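Side-chain contact in possible atls1-like light-inducible protein (Prochlorococcus marinus, PDB 2XCZ), which belongs to the macrophage migration inhibitory factor family, small alpha/beta proteins that assemble as trimers: residues Q21-K26 and C81-Q86. Numbering follows the deposited sequence.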
ATOM      1  N   GLN A  21      12.919 -11.473   9.409  1.00 13.35           N
ATOM      2  CA  GLN A  21      12.704 -12.337  10.563  1.00 14.64           C
ATOM      3  C   GLN A  21      13.080 -11.642  11.871  1.00 14.63           C
ATOM      4  O   GLN A  21      12.378 -11.748  12.876  1.00 14.64           O
ATOM      5  CB  GLN A  21      13.497 -13.640  10.399  1.00 15.14           C
ATOM      6  CG  GLN A  21      12.904 -14.592   9.374  1.00 17.33           C
ATOM      7  CD  GLN A  21      13.871 -15.705   8.996  1.00 21.12           C
ATOM      8  OE1 GLN A  21      14.992 -15.451   8.546  1.00 23.41           O
ATOM      9  NE2 GLN A  21      13.432 -16.942   9.156  1.00 24.34           N
ATOM     10  N   GLU A  22      14.190 -10.917  11.853  1.00 15.42           N
ATOM     11  CA  GLU A  22      14.607 -10.163  13.021  1.00 16.22           C
ATOM     12  C   GLU A  22      13.604  -9.052  13.334  1.00 15.40           C
ATOM     13  O   GLU A  22      13.198  -8.887  14.478  1.00 15.09           O
ATOM     14  CB  GLU A  22      16.002  -9.600  12.821  1.00 17.24           C
ATOM     15  CG  GLU A  22      16.573  -8.940  14.066  1.00 21.69           C
ATOM     16  CD  GLU A  22      17.868  -8.202  13.796  1.00 25.61           C
ATOM     17  OE1 GLU A  22      18.165  -7.240  14.534  1.00 30.52           O
ATOM     18  OE2 GLU A  22      18.583  -8.566  12.842  1.00 27.75           O
ATOM     19  N   LEU A  23      13.206  -8.299  12.312  1.00 14.38           N
ATOM     20  CA  LEU A  23      12.152  -7.298  12.470  1.00 13.66           C
ATOM     21  C   LEU A  23      10.830  -7.880  13.024  1.00 13.05           C
ATOM     22  O   LEU A  23      10.160  -7.251  13.859  1.00 12.83           O
ATOM     23  CB  LEU A  23      11.930  -6.572  11.137  1.00 13.75           C
ATOM     24  CG  LEU A  23      10.879  -5.463  11.122  1.00 14.31           C
ATOM     25  CD1 LEU A  23      11.171  -4.407  12.178  1.00 14.64           C
ATOM     26  CD2 LEU A  23      10.781  -4.850   9.730  1.00 15.02           C
ATOM     27  N   SER A  24      10.469  -9.071  12.548  1.00 12.33           N
ATOM     28  CA  SER A  24       9.251  -9.763  12.944  1.00 13.06           C
ATOM     29  C   SER A  24       9.214 -10.071  14.449  1.00 13.75           C
ATOM     30  O   SER A  24       8.226  -9.772  15.127  1.00 13.55           O
ATOM     31  CB  SER A  24       9.098 -11.052  12.128  1.00 12.99           C
ATOM     32  OG  SER A  24       7.962 -11.787  12.536  1.00 12.39           O
ATOM     33  N   SER A  25      10.283 -10.673  14.968  1.00 14.68           N
ATOM     34  CA  SER A  25      10.352 -10.990  16.405  1.00 15.67           C
ATOM     35  C   SER A  25      10.384  -9.736  17.291  1.00 15.16           C
ATOM     36  O   SER A  25       9.697  -9.684  18.311  1.00 14.71           O
ATOM     37  CB  SER A  25      11.534 -11.904  16.712  1.00 15.98           C
ATOM     38  OG  SER A  25      12.677 -11.461  16.018  1.00 20.05           O
ATOM     39  N   LYS A  26      11.169  -8.737  16.883  1.00 15.08           N
ATOM     40  CA  LYS A  26      11.241  -7.460  17.597  1.00 14.84           C
ATOM     41  C   LYS A  26       9.894  -6.757  17.659  1.00 14.87           C
ATOM     42  O   LYS A  26       9.489  -6.265  18.724  1.00 14.40           O
ATOM     43  CB  LYS A  26      12.305  -6.549  16.978  1.00 15.50           C
ATOM     44  CG  LYS A  26      13.710  -7.138  17.156  1.00 17.76           C
ATOM     45  CD  LYS A  26      14.817  -6.190  16.757  1.00 21.03           C
ATOM     46  CE  LYS A  26      16.120  -6.660  17.394  1.00 23.33           C
ATOM     47  NZ  LYS A  26      17.261  -5.803  16.996  1.00 25.81           N
ATOM     48  N   CYS A  81      12.875   2.502  12.275  1.00 11.15           N
ATOM     49  CA  CYS A  81      13.874   3.379  11.647  1.00 12.58           C
ATOM     50  C   CYS A  81      15.278   2.889  11.975  1.00 13.12           C
ATOM     51  O   CYS A  81      16.151   2.865  11.103  1.00 13.70           O
ATOM     52  CB  CYS A  81      13.701   4.832  12.074  1.00 12.19           C
ATOM     53  SG  CYS A  81      12.208   5.585  11.412  1.00 13.11           S
ATOM     54  N   GLY A  82      15.477   2.465  13.223  1.00 14.01           N
ATOM     55  CA  GLY A  82      16.778   1.936  13.643  1.00 14.27           C
ATOM     56  C   GLY A  82      17.176   0.669  12.901  1.00 14.51           C
ATOM     57  O   GLY A  82      18.321   0.539  12.425  1.00 14.84           O
ATOM     58  N   HIS A  83      16.223  -0.255  12.781  1.00 14.15           N
ATOM     59  CA  HIS A  83      16.441  -1.525  12.090  1.00 14.75           C
ATOM     60  C   HIS A  83      16.768  -1.281  10.612  1.00 14.63           C
ATOM     61  O   HIS A  83      17.695  -1.880  10.054  1.00 14.53           O
ATOM     62  CB  HIS A  83      15.206  -2.424  12.236  1.00 14.25           C
ATOM     63  CG  HIS A  83      15.452  -3.848  11.850  1.00 15.94           C
ATOM     64  ND1 HIS A  83      16.115  -4.733  12.673  1.00 17.40           N
ATOM     65  CD2 HIS A  83      15.137  -4.537  10.726  1.00 16.74           C
ATOM     66  CE1 HIS A  83      16.202  -5.907  12.070  1.00 17.08           C
ATOM     67  NE2 HIS A  83      15.607  -5.817  10.890  1.00 17.49           N
ATOM     68  N   ILE A  84      16.022  -0.372   9.983  1.00 13.71           N
ATOM     69  CA  ILE A  84      16.226  -0.075   8.573  1.00 14.05           C
ATOM     70  C   ILE A  84      17.548   0.672   8.308  1.00 14.76           C
ATOM     71  O   ILE A  84      18.239   0.388   7.334  1.00 14.66           O
ATOM     72  CB  ILE A  84      14.998   0.640   7.951  1.00 13.55           C
ATOM     73  CG1 ILE A  84      13.813  -0.338   7.908  1.00 13.51           C
ATOM     74  CG2 ILE A  84      15.343   1.169   6.562  1.00 14.06           C
ATOM     75  CD1 ILE A  84      12.465   0.304   7.653  1.00  9.83           C
ATOM     76  N   GLU A  85      17.885   1.613   9.185  1.00 15.61           N
ATOM     77  CA  GLU A  85      19.156   2.333   9.146  1.00 17.40           C
ATOM     78  C   GLU A  85      20.326   1.363   9.160  1.00 17.93           C
ATOM     79  O   GLU A  85      21.223   1.444   8.326  1.00 17.81           O
ATOM     80  CB  GLU A  85      19.292   3.225  10.374  1.00 18.26           C
ATOM     81  CG  GLU A  85      18.905   4.656  10.182  1.00 22.02           C
ATOM     82  CD  GLU A  85      19.683   5.586  11.101  1.00 25.61           C
ATOM     83  OE1 GLU A  85      19.882   6.757  10.734  1.00 26.75           O
ATOM     84  OE2 GLU A  85      20.097   5.140  12.198  1.00 29.36           O
ATOM     85  N   GLN A  86      20.289   0.453  10.129  1.00 18.55           N
ATOM     86  CA  GLN A  86      21.347  -0.540  10.349  1.00 20.15           C
ATOM     87  C   GLN A  86      21.482  -1.530   9.178  1.00 20.18           C
ATOM     88  O   GLN A  86      22.594  -1.802   8.708  1.00 20.32           O
ATOM     89  CB  GLN A  86      21.067  -1.270  11.671  1.00 20.53           C
ATOM     90  CG  GLN A  86      21.956  -2.455  12.007  1.00 25.59           C
ATOM     91  CD  GLN A  86      23.088  -2.077  12.935  1.00 30.82           C
ATOM     92  OE1 GLN A  86      23.038  -2.347  14.139  1.00 33.65           O
ATOM     93  NE2 GLN A  86      24.114  -1.436  12.386  1.00 32.56           N
TER
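His83 reaches from helix 72-88 to helix 16-31 and meets Glu22 and Leu23 there by van der Waals contact. With CG anti to the backbone N (chi1 -166°), its ring is carried across the gap between the helices; in segments 21-26 and 81-86 the nearest CA atoms, of Leu23 and His83, are 7.2 Å apart. Leu23 supplies the apolar part: its CA lies over one ring face, displaced toward the rim, and its CB is 3.8 Å from His83 NE2.

Glu22 approaches the ring edge. Glu22 CD lies near the ring plane, 3.3 Å from His83 CE1, and the carboxylate stands at 90° to the imidazole. The nearest Glu22 oxygen to the ring, OE1, is 3.4 Å from His83 CE1 but 3.7 Å from His83 ND1, so no hydrogen bond joins the two segments.

A salt bridge lies within helix 16-31: Lys26 NZ is 3.0 Å from Glu22 OE1, which offers its anti lone pair. His83 NE2 is hydrogen-bonded to the backbone oxygen of Leu19, one turn before Leu23, and this bond ties helix 72-88 to helix 16-31.

Both helices pack on the same sheet, Leu23 touching Ile4 and Ile6, and Ile84 touching Ile6 and Val60. A buried imidazole thus spans the pair, anchored through NE2, and the adjacent carboxylate would probably favour its protonated form, although Lys26 NZ, 4.6 Å from His83 ND1, would oppose this.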